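Local coordinates for DUF3863 domain-containing protein (Parabacteroides distasonis, PDB 3LM3) that is of unknown function but, as a putative glycoside hydrolase/deacetylase, probably acts on carbohydrates or their acyl groups, at residues Ser37-Leu42 with Arg120-Arg125; Glu61-Asn66 with Gly70-Gly75; Val106-Gly111 with Arg125-Ala130; Glu327-Gln332 with Asp337-Arg342. All blocks are in the same frame, centred on the assembly; numbering follows the deposited sequence. Where two conformers were deposited one is given.

Interaction 1: Ser37-Leu42 with Arg120-Arg125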
# COMPACT_ATOMS: atom_id res chain seq x y z
N SER A 37 7.61 18.03 -1.85
CA SER A 37 7.12 19.38 -1.64
C SER A 37 7.32 20.19 -2.91
O SER A 37 7.70 19.63 -3.94
CB SER A 37 7.80 20.02 -0.42
OG SER A 37 7.18 21.25 -0.09
N ARG A 38 7.08 21.48 -2.86
CA ARG A 38 7.22 22.30 -4.06
C ARG A 38 8.68 22.36 -4.54
O ARG A 38 8.96 22.21 -5.73
CB ARG A 38 6.74 23.72 -3.79
CG ARG A 38 5.27 23.81 -3.54
CD ARG A 38 4.82 25.24 -3.23
NE ARG A 38 3.36 25.35 -3.04
CZ ARG A 38 2.73 25.29 -1.86
NH1 ARG A 38 3.41 25.11 -0.72
NH2 ARG A 38 1.40 25.41 -1.80
N ASP A 39 9.59 22.58 -3.60
CA ASP A 39 11.02 22.77 -3.92
C ASP A 39 11.87 21.55 -3.58
O ASP A 39 13.09 21.57 -3.75
CB ASP A 39 11.54 24.02 -3.17
CG ASP A 39 11.48 23.87 -1.64
OD1 ASP A 39 10.49 23.33 -1.10
OD2 ASP A 39 12.44 24.26 -0.94
N VAL A 40 11.28 20.48 -3.06
CA VAL A 40 12.03 19.30 -2.66
C VAL A 40 11.70 18.21 -3.66
O VAL A 40 10.73 17.47 -3.49
CB VAL A 40 11.73 18.87 -1.21
CG1 VAL A 40 12.59 17.67 -0.80
CG2 VAL A 40 11.95 20.06 -0.25
N LYS A 41 12.52 18.15 -4.70
CA LYS A 41 12.35 17.25 -5.82
C LYS A 41 13.47 16.25 -5.73
O LYS A 41 14.61 16.56 -6.10
CB LYS A 41 12.38 18.02 -7.13
CG LYS A 41 11.25 18.98 -7.32
CD LYS A 41 11.49 19.80 -8.58
CE LYS A 41 10.27 20.54 -9.00
NZ LYS A 41 10.57 21.41 -10.18
N LEU A 42 13.20 15.09 -5.19
CA LEU A 42 14.29 14.16 -4.84
C LEU A 42 14.83 13.40 -6.07
O LEU A 42 15.89 12.78 -6.01
CB LEU A 42 13.85 13.21 -3.73
CG LEU A 42 13.26 13.86 -2.46
CD1 LEU A 42 12.53 12.80 -1.61
CD2 LEU A 42 14.39 14.55 -1.69
N ARG A 120 7.45 17.27 10.56
CA ARG A 120 6.04 16.92 10.75
C ARG A 120 5.11 18.11 10.52
O ARG A 120 4.11 17.97 9.82
CB ARG A 120 5.84 16.32 12.16
CG ARG A 120 6.46 14.96 12.34
CD ARG A 120 6.60 14.59 13.79
NE ARG A 120 6.99 13.19 13.92
CZ ARG A 120 8.24 12.71 13.86
NH1 ARG A 120 9.29 13.51 13.65
NH2 ARG A 120 8.43 11.41 13.94
N GLU A 121 5.45 19.26 11.09
CA GLU A 121 4.59 20.44 10.97
C GLU A 121 4.46 20.91 9.53
O GLU A 121 3.41 21.40 9.14
CB GLU A 121 5.10 21.60 11.84
CG GLU A 121 4.95 21.38 13.34
N ARG A 122 5.53 20.76 8.74
CA ARG A 122 5.49 21.12 7.34
C ARG A 122 4.60 20.18 6.53
O ARG A 122 3.83 20.63 5.68
CB ARG A 122 6.90 21.17 6.75
CG ARG A 122 6.91 21.47 5.25
CD ARG A 122 8.28 21.84 4.79
NE ARG A 122 8.29 22.06 3.35
CZ ARG A 122 9.38 22.38 2.66
NH1 ARG A 122 10.55 22.51 3.27
NH2 ARG A 122 9.28 22.60 1.36
N VAL A 123 4.73 18.87 6.75
CA VAL A 123 3.85 17.92 6.11
C VAL A 123 2.41 18.28 6.44
O VAL A 123 1.57 18.33 5.53
CB VAL A 123 4.16 16.47 6.49
CG1 VAL A 123 3.17 15.50 5.84
CG2 VAL A 123 5.62 16.08 6.11
N ASN A 124 2.10 18.55 7.71
CA ASN A 124 0.72 18.85 8.08
C ASN A 124 0.21 20.10 7.35
O ASN A 124 -0.89 20.12 6.79
CB ASN A 124 0.58 19.04 9.60
CG ASN A 124 0.85 17.77 10.36
OD1 ASN A 124 0.87 16.68 9.78
ND2 ASN A 124 1.11 17.89 11.67
N ARG A 125 1.03 21.15 7.36
CA ARG A 125 0.67 22.41 6.74
C ARG A 125 0.40 22.22 5.25
O ARG A 125 -0.57 22.76 4.71
CB ARG A 125 1.76 23.46 6.97
CG ARG A 125 1.51 24.76 6.26
CD ARG A 125 2.55 25.81 6.64
NE ARG A 125 3.91 25.40 6.26
CZ ARG A 125 4.90 25.03 7.07
NH1 ARG A 125 4.75 24.99 8.39
NH2 ARG A 125 6.07 24.69 6.56
O HOH W 1 12.60 23.66 1.61
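The loop that leaves strand 21-29 of the parallel, probably barrel-like sheet is tied to the first turn of helix 120-138 by Ser37 and Asp39, which both hold the guanidinium of Arg122. Arg122 supplies the whole of the helix side of the contact. With chi1 at 177° and the chain extended from CG to NE, the guanidinium is carried across to a loop whose backbone stays well clear of the helix: the nearest CA atoms, those of Ser37 and Val123, are 8.5 Å apart. One nitrogen does the gripping. Arg122 NH2 gives a salt bridge to Asp39 OD1 at 2.8 Å, approached in the guanidinium plane and received on the syn lone pair of the carboxylate, although the N-H...O angle is a bent 135°. The same NH2 also donates to Ser37 OG at 2.9 Å, here tilted out of the guanidinium plane. Val40 CG2 packs against this nitrogen from an oblique direction, 4.0 Å from NH2. Beyond the pair, Glu126, one turn along the helix, takes Arg122 NE through OE2 and Ser37 OG through OE1, which helps to fix both the arginine and the serine. The carboxylate of Asp39 and the guanidinium are nearly coplanar, 16° apart, yet they do not form a two-pronged bridge. Water 1 fills the second position: it donates to Asp39 OD2 at 2.6 Å and accepts from Arg122 NH1 at 2.9 Å.

Interaction 2: Glu61-Asn66 with Gly70-Gly75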
# COMPACT_ATOMS: atom_id res chain seq x y z
N GLU A 61 -10.10 5.07 -19.25
CA GLU A 61 -10.96 4.28 -20.11
C GLU A 61 -10.60 2.80 -20.07
O GLU A 61 -11.47 1.93 -20.04
CB GLU A 61 -10.95 4.90 -21.53
CG GLU A 61 -11.66 6.30 -21.50
CD GLU A 61 -11.75 7.09 -22.79
OE1 GLU A 61 -10.96 6.81 -23.72
OE2 GLU A 61 -12.61 8.03 -22.82
N ALA A 62 -9.30 2.50 -20.00
CA ALA A 62 -8.85 1.13 -19.85
C ALA A 62 -9.39 0.52 -18.54
O ALA A 62 -9.89 -0.61 -18.50
CB ALA A 62 -7.31 1.06 -19.91
N PHE A 63 -9.29 1.30 -17.46
CA PHE A 63 -9.79 0.89 -16.14
C PHE A 63 -11.28 0.58 -16.12
O PHE A 63 -11.71 -0.34 -15.44
CB PHE A 63 -9.47 1.98 -15.12
CG PHE A 63 -10.10 1.80 -13.76
CD1 PHE A 63 -9.49 1.00 -12.81
CD2 PHE A 63 -11.27 2.46 -13.42
CE1 PHE A 63 -10.07 0.85 -11.52
CE2 PHE A 63 -11.82 2.32 -12.18
CZ PHE A 63 -11.23 1.52 -11.23
N ALA A 64 -12.06 1.33 -16.90
CA ALA A 64 -13.49 1.14 -16.94
C ALA A 64 -13.91 -0.10 -17.72
O ALA A 64 -15.10 -0.47 -17.66
CB ALA A 64 -14.14 2.38 -17.55
N THR A 65 -13.00 -0.73 -18.46
CA THR A 65 -13.36 -1.92 -19.26
C THR A 65 -13.92 -3.02 -18.38
O THR A 65 -13.28 -3.46 -17.45
CB THR A 65 -12.10 -2.49 -19.97
OG1 THR A 65 -11.44 -1.45 -20.67
CG2 THR A 65 -12.46 -3.62 -20.95
N ASN A 66 -15.14 -3.49 -18.69
CA ASN A 66 -15.81 -4.51 -17.90
C ASN A 66 -15.97 -4.09 -16.44
O ASN A 66 -16.11 -4.93 -15.54
CB ASN A 66 -15.04 -5.84 -18.00
CG ASN A 66 -15.02 -6.38 -19.41
OD1 ASN A 66 -13.96 -6.53 -20.03
ND2 ASN A 66 -16.21 -6.68 -19.93
N GLY A 70 -16.78 0.85 -11.49
CA GLY A 70 -15.47 1.09 -10.87
C GLY A 70 -15.16 2.56 -10.69
O GLY A 70 -15.48 3.42 -11.54
N ARG A 71 -14.51 2.86 -9.57
CA ARG A 71 -13.94 4.18 -9.35
C ARG A 71 -12.61 4.05 -8.65
O ARG A 71 -12.28 2.98 -8.10
CB ARG A 71 -14.90 5.10 -8.60
CG ARG A 71 -15.31 4.55 -7.26
CD ARG A 71 -16.54 3.63 -7.39
NE ARG A 71 -17.11 3.34 -6.10
CZ ARG A 71 -18.09 2.47 -5.90
NH1 ARG A 71 -18.65 1.84 -6.92
NH2 ARG A 71 -18.52 2.25 -4.67
N LEU A 72 -11.83 5.11 -8.76
CA LEU A 72 -10.44 5.10 -8.31
C LEU A 72 -10.09 6.44 -7.66
O LEU A 72 -10.87 7.39 -7.68
CB LEU A 72 -9.53 4.78 -9.48
CG LEU A 72 -9.53 5.69 -10.70
CD1 LEU A 72 -8.86 7.05 -10.45
CD2 LEU A 72 -8.89 4.96 -11.92
N THR A 73 -8.91 6.50 -7.07
CA THR A 73 -8.37 7.70 -6.48
C THR A 73 -7.35 8.33 -7.39
O THR A 73 -6.35 7.69 -7.73
CB THR A 73 -7.71 7.35 -5.14
OG1 THR A 73 -8.70 6.78 -4.26
CG2 THR A 73 -7.08 8.56 -4.46
N TRP A 74 -7.57 9.59 -7.74
CA TRP A 74 -6.56 10.40 -8.43
C TRP A 74 -5.74 11.09 -7.37
O TRP A 74 -6.28 11.80 -6.52
CB TRP A 74 -7.26 11.44 -9.28
CG TRP A 74 -8.09 10.89 -10.39
CD1 TRP A 74 -9.46 10.73 -10.39
CD2 TRP A 74 -7.65 10.46 -11.70
NE1 TRP A 74 -9.87 10.23 -11.60
CE2 TRP A 74 -8.77 10.05 -12.42
CE3 TRP A 74 -6.38 10.36 -12.31
CZ2 TRP A 74 -8.70 9.58 -13.73
CZ3 TRP A 74 -6.30 9.90 -13.61
CH2 TRP A 74 -7.45 9.51 -14.32
N GLY A 75 -4.44 10.90 -7.40
CA GLY A 75 -3.56 11.52 -6.44
C GLY A 75 -2.59 12.46 -7.12
O GLY A 75 -1.87 12.05 -8.04
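Phe63, in the last turn of helix 53-64, gives the largest share of the surface buried here, and Leu72 and Gly70, on the chain leading into strand 73-76, give most of the rest. The side chains meet through apolar atoms, with main chain of Gly70 and Arg71 at the ring as well. Leu72 lays its CD2 methyl over one face of the phenyl ring, 3.8 Å from the centroid of Phe63 and 12° off the ring normal, a well-centred CH-pi contact. Between these two side chains the closest pair is Phe63 CD2 to Leu72 CD2, 3.8 Å. Two torsions bring the groups together. A chi1 of 172° swings the Phe63 ring off the helix towards the incoming chain, while Leu72 CG lies between the backbone N and the carbonyl carbon (chi1 60°), which turns CD2 back over the ring. The other methyl, CD1, sits 3.5 Å above the indole plane of Trp74 near the rim, and Leu72 is thus wedged between two aromatic groups. Gly70, with no side chain, lets main chain reach the ring directly: its carbonyl carbon C is 3.7 Å from Phe63 CE2, at the ring edge. Arg71 O comes within 3.6 Å of Phe63 CZ, whereas the Arg71 side chain starts away from the ring and its guanidinium pairs with Glu324. Phe63 and Leu72 both touch Leu25 of strand 21-29, the parallel neighbour of strand 73-76. They fill the interface between helix 53-64 and these two strands, with helix 296-313 beside helix 53-64, where Ala62 meets Met303.

Interaction 3: Val106-Gly111 with Arg125-Ala130; sequences VTYFPG and REMSEA
Strand 106-108, which carries Tyr108, and the helical segment 125-130 run nearly antiparallel, their directions 157° apart and their axes 8.8 Å from each other at closest approach. The CA atoms of Tyr108 and Ala130 come within 6.1 Å, and these two residues form the centre of the contact. The Tyr108 side chain leaves the strand with CG trans to N (chi1 -171°), a setting that sends the ring across to the helix. There the methyl of Ala130 lies over one ring face: its CB is 3.5 Å from the Tyr108 centroid, 21° off the normal, and only 3.3 Å from CG, a tight CH-pi fit displaced towards the root of the ring. Pro110, the centre of an inverse gamma turn, covers the opposite face with its CD 3.8 Å above the plane, so the ring is sandwiched. Selenomethionine Met127 adds its CG, 4.1 Å from Tyr108 CD2, before its chain leads off towards helix 154-163. At the far end of the ring Tyr108 OH donates to water 2 at 2.7 Å, and that water donates in turn to Glu126 OE1 at 2.8 Å, an oxygen whose direct partner is Ser37. The chemistry is therefore mixed: apolar contacts clamp both ring faces, while a water links the phenol to a carboxylate whose negative charge is probably balanced by the nearby Arg122.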
# COMPACT_ATOMS: atom_id res chain seq x y z
N VAL A 106 -10.39 12.53 -5.45
CA VAL A 106 -9.32 13.42 -5.84
C VAL A 106 -8.58 13.84 -4.59
O VAL A 106 -9.18 14.41 -3.66
CB VAL A 106 -9.88 14.67 -6.53
CG1 VAL A 106 -8.70 15.59 -7.04
CG2 VAL A 106 -10.82 14.27 -7.70
N THR A 107 -7.30 13.50 -4.52
CA THR A 107 -6.56 13.82 -3.31
C THR A 107 -5.09 14.08 -3.56
O THR A 107 -4.62 14.15 -4.69
CB THR A 107 -6.77 12.71 -2.22
OG1 THR A 107 -6.39 13.26 -0.95
CG2 THR A 107 -5.96 11.42 -2.54
N TYR A 108 -4.40 14.36 -2.46
CA TYR A 108 -2.98 14.74 -2.42
C TYR A 108 -2.11 13.49 -2.35
O TYR A 108 -2.37 12.57 -1.56
CB TYR A 108 -2.75 15.63 -1.20
CG TYR A 108 -1.39 16.29 -1.09
CD1 TYR A 108 -0.78 16.83 -2.19
CD2 TYR A 108 -0.74 16.40 0.14
CE1 TYR A 108 0.49 17.44 -2.09
CE2 TYR A 108 0.51 17.04 0.24
CZ TYR A 108 1.12 17.54 -0.90
OH TYR A 108 2.37 18.16 -0.94
N PHE A 109 -1.03 13.50 -3.14
CA PHE A 109 -0.04 12.41 -3.23
C PHE A 109 1.34 13.06 -3.19
O PHE A 109 1.94 13.32 -4.24
CB PHE A 109 -0.23 11.61 -4.52
CG PHE A 109 0.39 10.24 -4.51
CD1 PHE A 109 1.64 10.01 -4.01
CD2 PHE A 109 -0.29 9.17 -5.04
CE1 PHE A 109 2.21 8.72 -4.01
CE2 PHE A 109 0.24 7.90 -5.05
CZ PHE A 109 1.50 7.67 -4.51
N PRO A 110 1.87 13.32 -1.96
CA PRO A 110 3.12 14.09 -1.81
C PRO A 110 4.40 13.30 -2.08
O PRO A 110 5.30 13.25 -1.24
CB PRO A 110 3.04 14.55 -0.34
CG PRO A 110 2.20 13.58 0.32
CD PRO A 110 1.15 13.22 -0.69
N GLY A 111 4.52 12.70 -3.26
CA GLY A 111 5.84 12.24 -3.75
C GLY A 111 6.48 11.09 -3.02
O GLY A 111 7.71 10.97 -3.01
N ARG A 125 1.03 21.15 7.36
CA ARG A 125 0.67 22.41 6.74
C ARG A 125 0.40 22.22 5.25
O ARG A 125 -0.57 22.76 4.71
CB ARG A 125 1.76 23.46 6.97
CG ARG A 125 1.51 24.76 6.26
CD ARG A 125 2.55 25.81 6.64
NE ARG A 125 3.91 25.40 6.26
CZ ARG A 125 4.90 25.03 7.07
NH1 ARG A 125 4.75 24.99 8.39
NH2 ARG A 125 6.07 24.69 6.56
N GLU A 126 1.28 21.48 4.56
CA GLU A 126 1.15 21.31 3.13
C GLU A 126 -0.00 20.38 2.77
O GLU A 126 -0.69 20.62 1.77
CB GLU A 126 2.49 20.88 2.52
CG GLU A 126 3.52 22.01 2.67
CD GLU A 126 4.86 21.76 2.01
OE1 GLU A 126 5.03 20.70 1.38
OE2 GLU A 126 5.73 22.66 2.14
N MSE A 127 -0.28 19.36 3.57
CA MSE A 127 -1.49 18.58 3.38
C MSE A 127 -2.71 19.48 3.44
O MSE A 127 -3.61 19.35 2.58
CB MSE A 127 -1.62 17.43 4.40
CG MSE A 127 -0.65 16.30 4.21
SE MSE A 127 -1.00 14.72 5.25
CE MSE A 127 -0.98 15.54 7.00
N SER A 128 -2.79 20.36 4.43
CA SER A 128 -3.91 21.29 4.50
C SER A 128 -4.02 22.19 3.27
O SER A 128 -5.12 22.43 2.76
CB SER A 128 -3.82 22.10 5.78
OG SER A 128 -4.07 21.25 6.89
N GLU A 129 -2.88 22.67 2.78
CA GLU A 129 -2.89 23.50 1.57
C GLU A 129 -3.42 22.74 0.37
O GLU A 129 -4.21 23.27 -0.43
CB GLU A 129 -1.46 24.00 1.27
CG GLU A 129 -0.96 25.07 2.21
CD GLU A 129 0.51 25.45 2.02
OE1 GLU A 129 1.22 24.81 1.19
OE2 GLU A 129 0.97 26.34 2.77
N ALA A 130 -2.97 21.51 0.20
CA ALA A 130 -3.45 20.68 -0.92
C ALA A 130 -4.92 20.36 -0.82
O ALA A 130 -5.63 20.41 -1.83
CB ALA A 130 -2.64 19.35 -0.96
O HOH W 2 4.09 18.12 1.13

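Interaction 4: Glu327-Gln332 with Asp337-Arg342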
# COMPACT_ATOMS: atom_id res chain seq x y z
N GLU A 327 -13.12 3.91 4.75
CA GLU A 327 -14.31 4.21 5.56
C GLU A 327 -15.21 3.00 5.70
O GLU A 327 -15.82 2.86 6.76
CB GLU A 327 -15.08 5.42 5.04
CG GLU A 327 -14.34 6.74 5.24
CD GLU A 327 -14.21 7.15 6.69
OE1 GLU A 327 -14.89 6.61 7.59
OE2 GLU A 327 -13.39 8.05 6.94
N LEU A 328 -15.27 2.10 4.71
CA LEU A 328 -15.98 0.84 4.93
C LEU A 328 -15.35 0.03 6.06
O LEU A 328 -16.05 -0.53 6.91
CB LEU A 328 -16.02 -0.03 3.66
CG LEU A 328 -16.99 0.41 2.58
CD1 LEU A 328 -16.71 -0.34 1.28
CD2 LEU A 328 -18.46 0.22 3.06
N TRP A 329 -14.03 -0.00 6.11
CA TRP A 329 -13.32 -0.71 7.17
C TRP A 329 -13.62 -0.07 8.53
O TRP A 329 -13.97 -0.75 9.49
CB TRP A 329 -11.83 -0.79 6.87
CG TRP A 329 -11.07 -1.65 7.81
CD1 TRP A 329 -10.76 -2.96 7.66
CD2 TRP A 329 -10.47 -1.24 9.05
NE1 TRP A 329 -10.03 -3.41 8.74
CE2 TRP A 329 -9.84 -2.36 9.60
CE3 TRP A 329 -10.41 -0.02 9.74
CZ2 TRP A 329 -9.15 -2.31 10.83
CZ3 TRP A 329 -9.73 0.03 10.94
CH2 TRP A 329 -9.10 -1.11 11.47
N ARG A 330 -13.53 1.25 8.58
CA ARG A 330 -13.75 2.02 9.81
C ARG A 330 -15.18 1.89 10.32
O ARG A 330 -15.42 1.99 11.53
CB ARG A 330 -13.42 3.48 9.49
CG ARG A 330 -13.59 4.46 10.63
CD ARG A 330 -12.80 5.77 10.31
NE ARG A 330 -13.06 6.80 11.32
CZ ARG A 330 -14.01 7.71 11.28
NH1 ARG A 330 -14.83 7.86 10.23
NH2 ARG A 330 -14.14 8.56 12.30
N LYS A 331 -16.13 1.66 9.43
CA LYS A 331 -17.51 1.44 9.84
C LYS A 331 -17.67 0.14 10.64
O LYS A 331 -18.50 0.08 11.57
CB LYS A 331 -18.42 1.44 8.61
CG LYS A 331 -19.89 1.31 8.89
CD LYS A 331 -20.72 1.91 7.77
CE LYS A 331 -20.60 1.12 6.48
NZ LYS A 331 -21.75 1.39 5.55
N GLN A 332 -16.88 -0.86 10.29
CA GLN A 332 -16.97 -2.20 10.90
C GLN A 332 -16.03 -2.39 12.09
O GLN A 332 -16.40 -3.01 13.08
CB GLN A 332 -16.69 -3.25 9.83
CG GLN A 332 -16.78 -4.69 10.30
CD GLN A 332 -18.19 -5.09 10.66
OE1 GLN A 332 -19.16 -4.51 10.19
NE2 GLN A 332 -18.32 -6.11 11.51
N ASP A 337 -8.64 -4.20 18.63
CA ASP A 337 -9.07 -5.48 19.19
C ASP A 337 -10.01 -6.23 18.25
O ASP A 337 -10.29 -7.40 18.47
CB ASP A 337 -9.80 -5.28 20.51
CG ASP A 337 -8.92 -4.71 21.60
OD1 ASP A 337 -7.73 -5.07 21.66
OD2 ASP A 337 -9.48 -3.96 22.44
N ASP A 338 -10.52 -5.54 17.24
CA ASP A 338 -11.60 -6.06 16.40
C ASP A 338 -11.12 -6.87 15.20
O ASP A 338 -11.95 -7.49 14.53
CB ASP A 338 -12.48 -4.91 15.89
CG ASP A 338 -13.29 -4.24 16.98
OD1 ASP A 338 -13.39 -4.79 18.11
OD2 ASP A 338 -13.87 -3.16 16.69
N TRP A 339 -9.81 -6.85 14.92
CA TRP A 339 -9.27 -7.56 13.76
C TRP A 339 -8.14 -8.49 14.14
O TRP A 339 -7.49 -8.34 15.16
CB TRP A 339 -8.80 -6.60 12.67
CG TRP A 339 -7.80 -5.58 13.11
CD1 TRP A 339 -8.06 -4.30 13.51
CD2 TRP A 339 -6.36 -5.72 13.17
NE1 TRP A 339 -6.91 -3.64 13.80
CE2 TRP A 339 -5.85 -4.50 13.62
CE3 TRP A 339 -5.48 -6.76 12.87
CZ2 TRP A 339 -4.49 -4.29 13.81
CZ3 TRP A 339 -4.12 -6.54 13.06
CH2 TRP A 339 -3.65 -5.32 13.54
N ASN A 340 -7.93 -9.49 13.29
CA ASN A 340 -6.91 -10.49 13.48
C ASN A 340 -6.75 -11.11 12.10
O ASN A 340 -7.65 -11.80 11.64
CB ASN A 340 -7.34 -11.51 14.55
CG ASN A 340 -6.26 -12.50 14.90
OD1 ASN A 340 -5.41 -12.82 14.10
ND2 ASN A 340 -6.31 -12.99 16.15
N TYR A 341 -5.66 -10.79 11.40
CA TYR A 341 -5.50 -11.18 10.01
C TYR A 341 -4.56 -12.37 9.83
O TYR A 341 -3.54 -12.49 10.53
CB TYR A 341 -4.95 -10.04 9.18
CG TYR A 341 -5.71 -8.74 9.29
CD1 TYR A 341 -7.07 -8.66 9.00
CD2 TYR A 341 -5.05 -7.57 9.66
CE1 TYR A 341 -7.76 -7.45 9.06
CE2 TYR A 341 -5.72 -6.35 9.72
CZ TYR A 341 -7.08 -6.31 9.43
OH TYR A 341 -7.75 -5.09 9.45
N ARG A 342 -4.94 -13.25 8.92
CA ARG A 342 -4.15 -14.41 8.56
C ARG A 342 -4.10 -14.53 7.05
O ARG A 342 -5.10 -14.24 6.37
CB ARG A 342 -4.77 -15.68 9.12
CG ARG A 342 -4.72 -15.75 10.63
CD ARG A 342 -5.51 -16.92 11.18
NE ARG A 342 -6.90 -16.75 10.83
CZ ARG A 342 -7.83 -17.70 10.78
NH1 ARG A 342 -7.54 -18.97 11.06
NH2 ARG A 342 -9.08 -17.36 10.44
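Trp329, in the last turn of helix 322-332, meets Tyr341 and Trp339 with the edge of its indole. Its NE1 donates to Tyr341 OH at 2.9 Å, but the bond is bent, with an N-H...O angle of 131°, and the oxygen is tilted 24° from the indole plane. Further along the same edge, Trp329 CZ2 lies 3.5 Å from Trp339 CD1. The ring planes of the two tryptophans are 53° apart and the centroids of the six- and five-membered rings 5.5 Å apart, so the pair is oblique. In the next shell Tyr341 CE2 sits 3.1 Å above one face of Trp339, close to its rim, and joins both partners of Trp329 into one aromatic cluster. The Tyr341 hydroxyl is also bonded to Pro191 O, and Asn336 OD1 holds Trp339 NE1; together they help to fix the two groups that Trp329 touches. Within the fold, the cluster closes the short connection between helix 322-332 and strand 341-346, an outermost strand of the antiparallel sheet, where Tyr341 pairs through its backbone with Met363 of strand 357-363. Trp329 itself leans on Val213 of strand 213-216, a parallel strand beside strand 168-172.

Interactions 1 and 3 form one patch: their centres are 9 Å apart, both use helix 120-138, their ranges overlap at Arg125, and the Arg38-Glu129 salt bridge links them, while their segments alternate along the chain. Interaction 2 lies between the two segments of interaction 1 in sequence, yet about 29 Å away between centres. It meets interaction 3 through neighbouring parallel strands 73-76 and 105-108, where Trp74 O bonds Thr107 N. Interaction 4 comes last, its centre 25 to 31 Å from the others. Interactions 1 to 3 tie helices and loops to the probably barrel-like parallel sheet; interaction 4 alone reaches the antiparallel sheet.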